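Local coordinates for protein Exo-beta-1,3-galactanase (Bifidobacterium bifidum, PDB 5FLW) that probably hydrolyses terminal beta-1,3-linked galactose units from galactan chains, as a family 43 glycoside hydrolase, at residues Thr31-Gly36 against Asp117-Pro122; Gln46-Tyr51 against Tyr95-His100. One frame throughout, in Å; residues are numbered along the deposited sequence.

Overall arrangement
Contacts 1 and 2 join the same two neighbouring blades of the five-bladed beta-propeller characteristic of family 43 glycoside hydrolases, the four-stranded antiparallel sheets formed by residues 24-66 and 80-129. Their centres lie about 8 Å apart, on the same side of the chain's centre. Along the chain the order is 31-36, 46-51, 95-100, 117-122, so contact 2 falls within the span that contact 1 brackets. Strands 31-37 and 48-53 are adjacent in the first blade, while Pro-119 packs on Tyr-95, at the start of 95-100. Contact 2 is a buried apolar meeting of the two blades, and contact 1, farther from the centre of the chain, joins them through a turn.

Contact 1 (Thr31-Gly36 against Asp117-Pro122); sequences TWYAYG and DAPTGP
Tyr-33 lays one face of its ring over the pyrrolidine of Pro-119, a CH-pi contact in which CB of Pro-119 stands 4.2 Å from the centroid of the Tyr-33 ring and 27° off its normal. The two residues belong to successive blades of a five-bladed beta-propeller: strand 31-37 lies inside the first four-stranded sheet, and residues 118-121 form a type I beta turn joining strands 110-116 and 124-129 of the second. Closest of the apolar atoms are CE2 of Tyr-33 and CG of Pro-119, 3.6 Å apart. At the ring edge, nearly in its plane, the methyl CG2 of Thr-120 comes within 3.9 Å of the same CE2 of Tyr-33. With chi1 at 55°, Thr-120 holds OG1 between its backbone N and carbonyl carbon and CG2 anti to that carbon, which turns the methyl rather than the hydroxyl to the tyrosine. Two residues on, Tyr-35 extends its ring far enough for OH to donate a short hydrogen bond, 2.6 Å, to the carbonyl O of Pro-119. That oxygen lies at the edge of the Tyr-35 ring, whereas the hydroxyl approaches it tilted 28° from the carbonyl plane. A phenylalanine here would keep the ring but is likely to leave the Pro-119 carbonyl without this donor and the turn less firmly tied to the strand. Phe-28 of strand 24-28 touches both tyrosines and Pro-119, extending the aromatic surface against which the proline packs. The turn is closed by its own backbone bond from Gly-121 N to Ala-118 O, 3.1 Å long. Besides making its hydrogen bond, OH of Tyr-35 rests 3.5 Å from CB of Pro-119.

Contact 2 (Gln46-Tyr51 against Tyr95-His100); sequences QGVCCY and YVMYIH
Val-48 has CG1 anti to the backbone N (chi1 176°) and CG2 anti to the carbonyl carbon, while Met-97 runs extended through chi1 and chi2 before bending at chi3 (-71°); these torsions bring the fork of the valine against the thioether end of the methionine. The two side chains meet tip to tip: CG1 of Val-48 lies 3.9 Å from the terminal methyl CE of Met-97. SD of Met-97 faces the fork, about equally far from its two methyls, 4.1 Å from both CG1 and CG2 of Val-48. The second branch has another neighbour, since CG2 of Val-48 is 3.9 Å from CD1 of Ile-99. The Ile-99 side chain slides past the valine in the opposite direction rather than meeting it end-on. Strands 48-53 and 95-102 belong to adjacent blades of the family 43 beta-propeller, and no hydrogen bond crosses between the two segments, whose nearest CA atoms, those of Val-48 and Ile-99, are 9.3 Å apart, a distance bridged by apolar side chains. Met-97 and Ile-99, alternate residues on one strand, both direct their CB toward the first blade, placing the valine against two successive side chains of the same strand face. All three touching residues are buried. Tyr-35 and Leu-66, from the strands flanking 48-53, each touch both Val-48 and Met-97, and on the second blade Pro-84 meets the valine while Val-86 meets the methionine.

Contact 1 (Thr31-Gly36 against Asp117-Pro122)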
loop_
_atom_site.group_PDB
_atom_site.type_symbol
_atom_site.label_atom_id
_atom_site.label_comp_id
_atom_site.label_asym_id
_atom_site.label_seq_id
_atom_site.Cartn_x
_atom_site.Cartn_y
_atom_site.Cartn_z
ATOM N N THR A 31 14.568 10.936 -3.844
ATOM C CA THR A 31 14.645 9.864 -2.862
ATOM C C THR A 31 13.286 9.201 -2.678
ATOM O O THR A 31 12.255 9.884 -2.628
ATOM C CB THR A 31 15.146 10.466 -1.549
ATOM O OG1 THR A 31 16.453 11.011 -1.768
ATOM C CG2 THR A 31 15.180 9.444 -0.422
ATOM N N TRP A 32 13.285 7.865 -2.574
ATOM C CA TRP A 32 12.091 7.093 -2.247
ATOM C C TRP A 32 11.927 6.993 -0.733
ATOM O O TRP A 32 12.891 6.712 -0.016
ATOM C CB TRP A 32 12.145 5.692 -2.861
ATOM C CG TRP A 32 11.864 5.717 -4.365
ATOM C CD1 TRP A 32 12.782 5.742 -5.377
ATOM C CD2 TRP A 32 10.574 5.730 -4.989
ATOM N NE1 TRP A 32 12.141 5.784 -6.602
ATOM C CE2 TRP A 32 10.786 5.767 -6.386
ATOM C CE3 TRP A 32 9.261 5.690 -4.499
ATOM C CZ2 TRP A 32 9.736 5.776 -7.303
ATOM C CZ3 TRP A 32 8.203 5.713 -5.419
ATOM C CH2 TRP A 32 8.452 5.747 -6.802
ATOM N N TYR A 33 10.706 7.230 -0.261
ATOM C CA TYR A 33 10.355 7.103 1.146
ATOM C C TYR A 33 9.378 5.947 1.303
ATOM O O TYR A 33 8.308 5.960 0.682
ATOM C CB TYR A 33 9.686 8.386 1.649
ATOM C CG TYR A 33 10.632 9.553 1.725
ATOM C CD1 TYR A 33 11.117 10.153 0.568
ATOM C CD2 TYR A 33 11.066 10.043 2.964
ATOM C CE1 TYR A 33 12.006 11.226 0.625
ATOM C CE2 TYR A 33 11.959 11.119 3.043
ATOM C CZ TYR A 33 12.430 11.701 1.862
ATOM O OH TYR A 33 13.310 12.769 1.893
ATOM N N ALA A 34 9.722 4.979 2.153
ATOM C CA ALA A 34 8.826 3.877 2.505
ATOM C C ALA A 34 8.278 4.088 3.916
ATOM O O ALA A 34 9.009 4.512 4.821
ATOM C CB ALA A 34 9.560 2.530 2.446
ATOM N N TYR A 35 6.995 3.779 4.107
ATOM C CA TYR A 35 6.361 3.836 5.424
ATOM C C TYR A 35 5.793 2.447 5.705
ATOM O O TYR A 35 4.918 1.989 4.972
ATOM C CB TYR A 35 5.249 4.907 5.448
ATOM C CG TYR A 35 5.792 6.286 5.079
ATOM C CD1 TYR A 35 6.331 7.149 6.077
ATOM C CD2 TYR A 35 5.838 6.715 3.741
ATOM C CE1 TYR A 35 6.858 8.409 5.747
ATOM C CE2 TYR A 35 6.387 7.969 3.405
ATOM C CZ TYR A 35 6.885 8.810 4.408
ATOM O OH TYR A 35 7.406 10.044 4.090
ATOM N N GLY A 36 6.289 1.775 6.755
ATOM C CA GLY A 36 5.919 0.396 7.002
ATOM C C GLY A 36 5.393 0.150 8.405
ATOM O O GLY A 36 5.596 0.951 9.331
ATOM N N ASP A 117 5.079 18.282 8.857
ATOM C CA ASP A 117 5.684 19.294 7.984
ATOM C C ASP A 117 6.780 18.752 7.082
ATOM O O ASP A 117 7.140 19.416 6.106
ATOM C CB ASP A 117 6.320 20.430 8.787
ATOM C CG ASP A 117 5.286 21.266 9.522
ATOM O OD1 ASP A 117 4.122 21.369 9.052
ATOM O OD2 ASP A 117 5.652 21.819 10.576
ATOM N N ALA A 118 7.331 17.584 7.396
ATOM C CA ALA A 118 8.422 16.959 6.663
ATOM C C ALA A 118 8.070 15.486 6.435
ATOM O O ALA A 118 7.291 14.920 7.217
ATOM C CB ALA A 118 9.731 17.070 7.460
ATOM N N PRO A 119 8.602 14.857 5.374
ATOM C CA PRO A 119 8.253 13.441 5.120
ATOM C C PRO A 119 8.785 12.467 6.165
ATOM O O PRO A 119 8.285 11.328 6.235
ATOM C CB PRO A 119 8.857 13.170 3.730
ATOM C CG PRO A 119 9.988 14.136 3.609
ATOM C CD PRO A 119 9.495 15.396 4.330
ATOM N N THR A 120 9.731 12.882 7.005
ATOM C CA THR A 120 10.225 12.038 8.084
ATOM C C THR A 120 9.564 12.350 9.412
ATOM O O THR A 120 10.067 11.910 10.454
ATOM C CB THR A 120 11.746 12.150 8.196
ATOM O OG1 THR A 120 12.110 13.529 8.360
ATOM C CG2 THR A 120 12.417 11.577 6.925
ATOM N N GLY A 121 8.451 13.087 9.404
ATOM C CA GLY A 121 7.712 13.354 10.617
ATOM C C GLY A 121 8.395 14.335 11.556
ATOM O O GLY A 121 9.209 15.145 11.125
ATOM N N PRO A 122 8.050 14.286 12.855
ATOM C CA PRO A 122 7.022 13.415 13.453
ATOM C C PRO A 122 5.617 13.724 12.940
ATOM O O PRO A 122 5.295 14.887 12.702
ATOM C CB PRO A 122 7.119 13.729 14.956
ATOM C CG PRO A 122 7.696 15.111 15.007
ATOM C CD PRO A 122 8.666 15.190 13.849
#

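Contact 2 (Gln46-Tyr51 against Tyr95-His100)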
loop_
_atom_site.group_PDB
_atom_site.type_symbol
_atom_site.label_atom_id
_atom_site.label_comp_id
_atom_site.label_asym_id
_atom_site.label_seq_id
_atom_site.Cartn_x
_atom_site.Cartn_y
_atom_site.Cartn_z
ATOM N N GLN A 46 2.628 -0.783 16.842
ATOM C CA GLN A 46 3.923 -0.471 17.436
ATOM C C GLN A 46 4.584 0.707 16.722
ATOM O O GLN A 46 5.804 0.905 16.833
ATOM C CB GLN A 46 4.852 -1.690 17.478
ATOM C CG GLN A 46 4.248 -2.860 18.231
ATOM C CD GLN A 46 4.764 -4.194 17.731
ATOM O OE1 GLN A 46 5.966 -4.493 17.834
ATOM N NE2 GLN A 46 3.865 -4.998 17.155
ATOM N N GLY A 47 3.807 1.484 15.970
ATOM C CA GLY A 47 4.352 2.622 15.253
ATOM C C GLY A 47 4.509 2.355 13.761
ATOM O O GLY A 47 4.395 1.218 13.269
ATOM N N VAL A 48 4.765 3.453 13.045
ATOM C CA VAL A 48 5.056 3.438 11.620
ATOM C C VAL A 48 6.538 3.763 11.454
ATOM O O VAL A 48 7.013 4.804 11.932
ATOM C CB VAL A 48 4.179 4.434 10.846
ATOM C CG1 VAL A 48 4.593 4.462 9.365
ATOM C CG2 VAL A 48 2.697 4.041 10.986
ATOM N N CYS A 49 7.250 2.865 10.770
ATOM C CA CYS A 49 8.672 3.013 10.473
ATOM C C CYS A 49 8.866 3.667 9.110
ATOM O O CYS A 49 8.205 3.293 8.136
ATOM C CB CYS A 49 9.323 1.626 10.435
ATOM S SG CYS A 49 9.355 0.831 12.055
ATOM N N CYS A 50 9.840 4.579 9.029
ATOM C CA CYS A 50 10.189 5.246 7.779
ATOM C C CYS A 50 11.592 4.834 7.340
ATOM O O CYS A 50 12.521 4.827 8.160
ATOM C CB CYS A 50 10.122 6.773 7.935
ATOM S SG CYS A 50 10.595 7.706 6.480
ATOM N N TYR A 51 11.741 4.493 6.045
ATOM C CA TYR A 51 13.042 4.221 5.437
ATOM C C TYR A 51 13.163 4.978 4.119
ATOM O O TYR A 51 12.161 5.223 3.440
ATOM C CB TYR A 51 13.236 2.726 5.119
ATOM C CG TYR A 51 13.019 1.841 6.319
ATOM C CD1 TYR A 51 11.736 1.372 6.635
ATOM C CD2 TYR A 51 14.081 1.504 7.172
ATOM C CE1 TYR A 51 11.508 0.599 7.766
ATOM C CE2 TYR A 51 13.858 0.739 8.313
ATOM C CZ TYR A 51 12.573 0.281 8.583
ATOM O OH TYR A 51 12.375 -0.491 9.704
ATOM N N TYR A 95 2.645 16.921 4.658
ATOM C CA TYR A 95 2.660 15.485 4.420
ATOM C C TYR A 95 1.580 14.846 5.293
ATOM O O TYR A 95 1.611 14.981 6.521
ATOM C CB TYR A 95 4.043 14.931 4.756
ATOM C CG TYR A 95 5.093 15.505 3.826
ATOM C CD1 TYR A 95 5.711 16.733 4.097
ATOM C CD2 TYR A 95 5.425 14.842 2.622
ATOM C CE1 TYR A 95 6.643 17.255 3.220
ATOM C CE2 TYR A 95 6.359 15.364 1.753
ATOM C CZ TYR A 95 6.962 16.561 2.059
ATOM O OH TYR A 95 7.890 17.099 1.203
ATOM N N VAL A 96 0.608 14.187 4.659
ATOM C CA VAL A 96 -0.526 13.590 5.357
ATOM C C VAL A 96 -0.368 12.077 5.308
ATOM O O VAL A 96 -0.152 11.497 4.233
ATOM C CB VAL A 96 -1.877 14.035 4.769
ATOM C CG1 VAL A 96 -3.002 13.488 5.616
ATOM C CG2 VAL A 96 -1.953 15.561 4.617
ATOM N N MET A 97 -0.468 11.444 6.474
ATOM C CA MET A 97 -0.426 10.002 6.597
ATOM C C MET A 97 -1.828 9.450 6.870
ATOM O O MET A 97 -2.604 10.037 7.643
ATOM C CB MET A 97 0.528 9.581 7.713
ATOM C CG MET A 97 0.652 8.078 7.872
ATOM S SD MET A 97 1.873 7.584 9.150
ATOM C CE MET A 97 3.410 8.036 8.340
ATOM N N TYR A 98 -2.144 8.330 6.201
ATOM C CA TYR A 98 -3.389 7.581 6.363
ATOM C C TYR A 98 -3.047 6.194 6.895
ATOM O O TYR A 98 -2.009 5.630 6.540
ATOM C CB TYR A 98 -4.136 7.461 5.017
ATOM C CG TYR A 98 -4.180 8.791 4.304
ATOM C CD1 TYR A 98 -5.165 9.737 4.616
ATOM C CD2 TYR A 98 -3.205 9.129 3.363
ATOM C CE1 TYR A 98 -5.187 10.993 3.988
ATOM C CE2 TYR A 98 -3.199 10.371 2.747
ATOM C CZ TYR A 98 -4.195 11.306 3.055
ATOM O OH TYR A 98 -4.207 12.535 2.445
ATOM N N ILE A 99 -3.906 5.640 7.749
ATOM C CA ILE A 99 -3.627 4.328 8.328
ATOM C C ILE A 99 -4.950 3.613 8.535
ATOM O O ILE A 99 -5.979 4.241 8.789
ATOM C CB ILE A 99 -2.776 4.445 9.632
ATOM C CG1 ILE A 99 -2.197 3.086 10.056
ATOM C CG2 ILE A 99 -3.571 5.064 10.756
ATOM C CD1 ILE A 99 -1.107 3.236 11.038
ATOM N N HIS A 100 -4.932 2.298 8.387
ATOM C CA HIS A 100 -6.105 1.511 8.750
ATOM C C HIS A 100 -6.098 1.380 10.277
ATOM O O HIS A 100 -5.259 0.657 10.837
ATOM C CB HIS A 100 -6.088 0.161 8.023
ATOM C CG HIS A 100 -7.095 -0.846 8.540
ATOM N ND1 HIS A 100 -6.998 -2.198 8.247
ATOM C CD2 HIS A 100 -8.213 -0.710 9.307
ATOM C CE1 HIS A 100 -7.999 -2.844 8.825
ATOM N NE2 HIS A 100 -8.751 -1.969 9.474
#